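Local structure of 303aa long hypothetical esterase (Sulfolobus tokodaii, 3AIN) at residues A41-E44 against E45-L49; I205-S208 against L209-G213. The protein hydrolyses carboxylic esters as a thermostable carboxylesterase of the hormone-sensitive-lipase-like group, with an alpha/beta hydrolase fold. The protein carries 1 engineered substitution. All blocks are in the same frame, centred on the assembly; numbering follows the deposited sequence.

Interaction 1 (A41-E44 against E45-L49)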
ATOM      1  N   ALA A  41      23.939  12.289  24.749  1.00 39.15           N
ATOM      2  CA  ALA A  41      24.560  11.036  24.216  1.00 33.76           C
ATOM      3  C   ALA A  41      25.527  11.336  23.071  1.00 31.72           C
ATOM      4  O   ALA A  41      25.209  12.115  22.182  1.00 30.44           O
ATOM      5  CB  ALA A  41      23.473  10.068  23.751  1.00 31.92           C
ATOM      6  N   SER A  42      26.673  10.657  23.063  1.00 26.19           N
ATOM      7  CA  SER A  42      27.641  10.771  21.960  1.00 24.27           C
ATOM      8  C   SER A  42      27.117  10.047  20.710  1.00 23.47           C
ATOM      9  O   SER A  42      26.222   9.204  20.804  1.00 21.12           O
ATOM     10  CB  SER A  42      28.986  10.186  22.382  1.00 23.36           C
ATOM     11  OG  SER A  42      28.919   8.771  22.557  1.00 23.57           O
ATOM     12  N   VAL A  43      27.710  10.314  19.557  1.00 18.74           N
ATOM     13  CA  VAL A  43      27.366   9.557  18.351  1.00 18.61           C
ATOM     14  C   VAL A  43      27.581   8.052  18.583  1.00 17.32           C
ATOM     15  O   VAL A  43      26.740   7.229  18.211  1.00 16.63           O
ATOM     16  CB  VAL A  43      28.176  10.026  17.134  1.00 22.45           C
ATOM     17  CG1 VAL A  43      27.974   9.080  15.965  1.00 21.92           C
ATOM     18  CG2 VAL A  43      27.762  11.456  16.744  1.00 25.40           C
ATOM     19  N   GLU A  44      28.714   7.684  19.184  1.00 16.59           N
ATOM     20  CA  GLU A  44      28.960   6.269  19.498  1.00 15.89           C
ATOM     21  C   GLU A  44      27.878   5.697  20.403  1.00 17.47           C
ATOM     22  O   GLU A  44      27.517   4.532  20.268  1.00 16.42           O
ATOM     23  CB  GLU A  44      30.338   6.068  20.157  1.00 20.41           C
ATOM     24  CG  GLU A  44      31.517   6.276  19.232  1.00 25.11           C
ATOM     25  CD  GLU A  44      31.436   5.473  17.934  1.00 32.51           C
ATOM     26  OE1 GLU A  44      30.881   4.355  17.930  1.00 35.44           O
ATOM     27  OE2 GLU A  44      31.903   5.983  16.900  1.00 44.17           O
ATOM     28  N   GLU A  45      27.492   6.449  21.430  1.00 15.92           N
ATOM     29  CA  GLU A  45      26.436   5.990  22.334  1.00 16.38           C
ATOM     30  C   GLU A  45      25.108   5.763  21.605  1.00 16.78           C
ATOM     31  O   GLU A  45      24.426   4.751  21.813  1.00 16.30           O
ATOM     32  CB  GLU A  45      26.277   6.935  23.529  1.00 19.34           C
ATOM     33  CG  GLU A  45      27.315   6.655  24.635  1.00 22.54           C
ATOM     34  CD  GLU A  45      27.239   7.611  25.807  1.00 38.59           C
ATOM     35  OE1 GLU A  45      27.045   8.826  25.586  1.00 27.67           O
ATOM     36  OE2 GLU A  45      27.422   7.143  26.959  1.00 34.13           O
ATOM     37  N   ILE A  46      24.782   6.659  20.679  1.00 15.98           N
ATOM     38  CA  ILE A  46      23.558   6.507  19.915  1.00 15.18           C
ATOM     39  C   ILE A  46      23.644   5.338  18.932  1.00 14.35           C
ATOM     40  O   ILE A  46      22.673   4.593  18.779  1.00 15.13           O
ATOM     41  CB  ILE A  46      23.166   7.813  19.185  1.00 15.81           C
ATOM     42  CG1 ILE A  46      22.902   8.918  20.221  1.00 21.74           C
ATOM     43  CG2 ILE A  46      21.916   7.580  18.340  1.00 14.15           C
ATOM     44  CD1 ILE A  46      22.806  10.304  19.612  1.00 27.09           C
ATOM     45  N   ARG A  47      24.806   5.150  18.303  1.00 12.35           N
ATOM     46  CA  ARG A  47      24.982   3.999  17.405  1.00 11.76           C
ATOM     47  C   ARG A  47      24.807   2.694  18.157  1.00 16.18           C
ATOM     48  O   ARG A  47      24.142   1.773  17.685  1.00 13.73           O
ATOM     49  CB  ARG A  47      26.358   4.003  16.728  1.00 12.84           C
ATOM     50  CG  ARG A  47      26.509   5.094  15.652  1.00 13.34           C
ATOM     51  CD  ARG A  47      27.940   5.141  15.143  1.00 15.23           C
ATOM     52  NE  ARG A  47      28.076   6.041  13.984  1.00 15.45           N
ATOM     53  CZ  ARG A  47      29.174   6.734  13.706  1.00 20.21           C
ATOM     54  NH1 ARG A  47      30.305   6.514  14.386  1.00 21.13           N
ATOM     55  NH2 ARG A  47      29.167   7.608  12.701  1.00 16.36           N
ATOM     56  N   SER A  48      25.320   2.666  19.380  1.00 12.61           N
ATOM     57  CA  SER A  48      25.125   1.497  20.246  1.00 12.22           C
ATOM     58  C   SER A  48      23.662   1.307  20.640  1.00 12.70           C
ATOM     59  O   SER A  48      23.131   0.194  20.544  1.00 15.18           O
ATOM     60  CB  SER A  48      25.988   1.617  21.522  1.00 13.74           C
ATOM     61  OG  SER A  48      25.727   0.490  22.338  1.00 13.73           O
ATOM     62  N   LEU A  49      22.998   2.394  21.034  1.00 12.72           N
ATOM     63  CA  LEU A  49      21.566   2.362  21.355  1.00 12.45           C
ATOM     64  C   LEU A  49      20.701   1.787  20.231  1.00 17.09           C
ATOM     65  O   LEU A  49      19.782   1.006  20.493  1.00 16.46           O
ATOM     66  CB  LEU A  49      21.055   3.745  21.754  1.00 17.35           C
ATOM     67  CG  LEU A  49      21.359   4.226  23.167  1.00 29.33           C
ATOM     68  CD1 LEU A  49      20.859   5.661  23.295  1.00 32.48           C
ATOM     69  CD2 LEU A  49      20.672   3.316  24.204  1.00 30.20           C
TER
HETATM   70  O   HOH W   1      30.993   3.327  15.567  1.00 43.33           O
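Ser42 and Glu45 open the helix 43-54 with a capping box, each side chain bonding to the other's backbone N-H. Ser42 OG, placed between its own backbone N and carbonyl carbon (chi1 68°), accepts from Glu45 N at 2.9 Å. In return Ser42 N reaches Glu45 OE1 at 3.1 Å; the bond is almost straight and uses the anti lone pair of the carboxylate, which the otherwise extended Glu45 chain carries back past the start of the helix. The negative charge thus lies by the N-terminal end, where the helix dipole would probably favour it.

Backbone bonds then take over. Ile46 N donates to Ser42 O, Arg47 N to Val43 O at 2.8 Å, and Ser48 N to Glu44 O, giving the first helical turns.

The charged pair is Glu44 and Arg47, three residues apart. Arg47 NH1 lies 3.0 Å from Glu44 OE2, which comes to the edge of the guanidinium, in a salt bridge whose hydrogen bond is weak, the N-H pointing well off the oxygen; the carboxylate and guanidinium planes are turned 66° apart. Glu44 bends at chi2 (-52°) to bring its carboxylate round to the arginine. A water donates to Glu44 OE1 at 2.6 Å and accepts weakly from the same NH1.

Van der Waals packing puts Val43 CG1 over the centre of one guanidinium face, 3.5 Å from Arg47 CZ. The one apolar side-chain pair is Ala41 CB on Ile46 CG1, at 3.8 Å.

Beyond the helix, Arg47 NE bonds Val102 O and NH2 makes a salt bridge to Glu134. Val43 also rests on Val102, and Ile46 on Leu103, joining this surface helix to the loops that follow strands 92-96 and 123-127.

Interaction 2 (I205-S208 against L209-G213); sequences ITKS and LYDNG
Thr206 caps the helix 207-212: its carbonyl takes weak bonds from the N-H groups of Leu209 and Tyr210, while OG1 takes one from Leu209 alone. Leu209 N lies 3.4 Å from Thr206 OG1 and 3.1 Å from Thr206 O; the bond from Tyr210 N to that same carbonyl is long. With chi1 at 64°, OG1 faces the helix start, but its stronger partner is Asp203, just ahead of the turn.

Further along, the bonds are ordinary helical ones: Asp211 N meets Lys207 O at 2.9 Å, and Asn212 N meets Ser208 O, also at 2.9 Å. The buried Ser208 hydroxyl is satisfied from outside, by Pro264 O and Asp267 N.

Lys207 lays its CG 3.4 Å from Asp211 OD2, yet NZ stays 4.0 Å from OD1, beyond a salt bridge, so any attraction is probably modest. The Tyr210 ring turns an edge to Thr206 O, with CD2 3.4 Å away; its OH bonds Leu204 O, and Arg220 makes a cation-pi contact with the ring.

This short N-capped helix, packed on helix 266-278, belongs to the insertion between strands 192-196 and 255-260 of the alpha/beta hydrolase fold; as in related hormone-sensitive-lipase-like esterases, it is probably part of the cap over the active site.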
ATOM      1  N   ILE A 205      11.736  24.815   2.239  1.00  8.58           N
ATOM      2  CA  ILE A 205      10.487  25.337   1.719  1.00  8.81           C
ATOM      3  C   ILE A 205       9.231  24.459   1.713  1.00  8.00           C
ATOM      4  O   ILE A 205       8.199  24.980   1.622  1.00  9.04           O
ATOM      5  CB  ILE A 205      10.673  25.870   0.270  1.00  8.62           C
ATOM      6  CG1 ILE A 205      11.235  24.783  -0.609  1.00 10.00           C
ATOM      7  CG2 ILE A 205      11.607  27.009   0.251  1.00 10.18           C
ATOM      8  CD1 ILE A 205      11.328  25.157  -2.051  1.00  8.84           C
ATOM      9  N   THR A 206       9.338  23.144   1.751  1.00  8.88           N
ATOM     10  CA  THR A 206       8.077  22.393   1.696  1.00  8.05           C
ATOM     11  C   THR A 206       7.154  22.637   2.888  1.00 11.45           C
ATOM     12  O   THR A 206       7.598  22.809   4.007  1.00  9.77           O
ATOM     13  CB  THR A 206       8.235  20.860   1.477  1.00  9.78           C
ATOM     14  OG1 THR A 206       8.921  20.279   2.592  1.00  9.62           O
ATOM     15  CG2 THR A 206       9.039  20.570   0.157  1.00  7.82           C
ATOM     16  N   LYS A 207       5.861  22.548   2.649  1.00  9.77           N
ATOM     17  CA  LYS A 207       4.893  22.743   3.706  1.00  8.11           C
ATOM     18  C   LYS A 207       5.029  21.641   4.766  1.00  9.88           C
ATOM     19  O   LYS A 207       4.932  21.922   5.965  1.00 10.14           O
ATOM     20  CB  LYS A 207       3.482  22.796   3.119  1.00 13.37           C
ATOM     21  CG  LYS A 207       2.390  22.922   4.194  1.00 19.96           C
ATOM     22  CD  LYS A 207       1.338  23.933   3.783  1.00 39.89           C
ATOM     23  CE  LYS A 207       0.275  24.090   4.869  1.00 43.07           C
ATOM     24  NZ  LYS A 207       0.388  25.415   5.533  1.00 46.71           N
ATOM     25  N   SER A 208       5.267  20.404   4.333  1.00  9.82           N
ATOM     26  CA  SER A 208       5.463  19.312   5.314  1.00  9.56           C
ATOM     27  C   SER A 208       6.658  19.554   6.238  1.00 10.49           C
ATOM     28  O   SER A 208       6.624  19.193   7.424  1.00 10.22           O
ATOM     29  CB  SER A 208       5.520  17.927   4.633  1.00 10.68           C
ATOM     30  OG  SER A 208       6.672  17.815   3.797  1.00  9.66           O
ATOM     31  N   LEU A 209       7.712  20.196   5.746  1.00  9.14           N
ATOM     32  CA  LEU A 209       8.880  20.467   6.601  1.00  9.95           C
ATOM     33  C   LEU A 209       8.446  21.378   7.758  1.00 11.71           C
ATOM     34  O   LEU A 209       8.822  21.171   8.911  1.00 13.85           O
ATOM     35  CB  LEU A 209       9.978  21.172   5.773  1.00  9.99           C
ATOM     36  CG  LEU A 209      11.144  21.711   6.610  1.00 11.55           C
ATOM     37  CD1 LEU A 209      11.967  20.555   7.175  1.00 15.38           C
ATOM     38  CD2 LEU A 209      12.030  22.564   5.694  1.00 13.48           C
ATOM     39  N   TYR A 210       7.651  22.395   7.462  1.00 11.08           N
ATOM     40  CA  TYR A 210       7.224  23.320   8.523  1.00 10.25           C
ATOM     41  C   TYR A 210       6.113  22.736   9.407  1.00 14.05           C
ATOM     42  O   TYR A 210       6.133  22.911  10.631  1.00 16.43           O
ATOM     43  CB  TYR A 210       6.787  24.672   7.927  1.00 11.50           C
ATOM     44  CG  TYR A 210       7.960  25.460   7.414  1.00 12.43           C
ATOM     45  CD1 TYR A 210       8.697  26.278   8.271  1.00 10.59           C
ATOM     46  CD2 TYR A 210       8.435  25.273   6.117  1.00 11.12           C
ATOM     47  CE1 TYR A 210       9.825  26.974   7.818  1.00 13.27           C
ATOM     48  CE2 TYR A 210       9.614  25.857   5.694  1.00 10.72           C
ATOM     49  CZ  TYR A 210      10.274  26.761   6.525  1.00  9.87           C
ATOM     50  OH  TYR A 210      11.423  27.364   6.092  1.00 12.61           O
ATOM     51  N   ASP A 211       5.180  22.004   8.804  1.00 10.92           N
ATOM     52  CA  ASP A 211       4.056  21.436   9.563  1.00 13.06           C
ATOM     53  C   ASP A 211       4.570  20.358  10.504  1.00 14.48           C
ATOM     54  O   ASP A 211       3.984  20.136  11.567  1.00 15.29           O
ATOM     55  CB  ASP A 211       3.032  20.793   8.619  1.00 11.47           C
ATOM     56  CG  ASP A 211       2.123  21.806   7.923  1.00 16.76           C
ATOM     57  OD1 ASP A 211       2.147  23.002   8.256  1.00 20.68           O
ATOM     58  OD2 ASP A 211       1.374  21.367   7.031  1.00 23.34           O
ATOM     59  N   ASN A 212       5.576  19.598  10.053  1.00 11.40           N
ATOM     60  CA  ASN A 212       5.935  18.336  10.712  1.00 12.54           C
ATOM     61  C   ASN A 212       7.366  18.370  11.246  1.00 11.49           C
ATOM     62  O   ASN A 212       7.890  17.359  11.707  1.00 14.37           O
ATOM     63  CB  ASN A 212       5.767  17.133   9.749  1.00 10.17           C
ATOM     64  CG  ASN A 212       4.351  17.007   9.203  1.00 16.93           C
ATOM     65  OD1 ASN A 212       4.147  16.635   8.041  1.00 22.82           O
ATOM     66  ND2 ASN A 212       3.376  17.128  10.083  1.00 14.20           N
ATOM     67  N   GLY A 213       7.993  19.547  11.250  1.00 12.13           N
ATOM     68  CA  GLY A 213       9.418  19.632  11.621  1.00 15.71           C
ATOM     69  C   GLY A 213       9.727  19.613  13.115  1.00 14.70           C
ATOM     70  O   GLY A 213      10.907  19.599  13.511  1.00 15.75           O
TER

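In the fold
Interaction 1 comes first along the chain, in the opening turns of helix 43-54 at the start of the model; interaction 2 follows much later, in helix 207-212, between the sixth and seventh strands in chain order of the eight-stranded mixed sheet. Their centres lie 28 Å apart and their nearest atoms about 16 Å, without touching, and each sits some 21 to 22 Å from the centre of the chain. One is the start of a longer helix, the other a whole short helix with its N-cap. Interaction 1 is anchored to loops, interaction 2 to helix 266-278 and neighbouring loops. As in related esterases, both probably belong to the cap region.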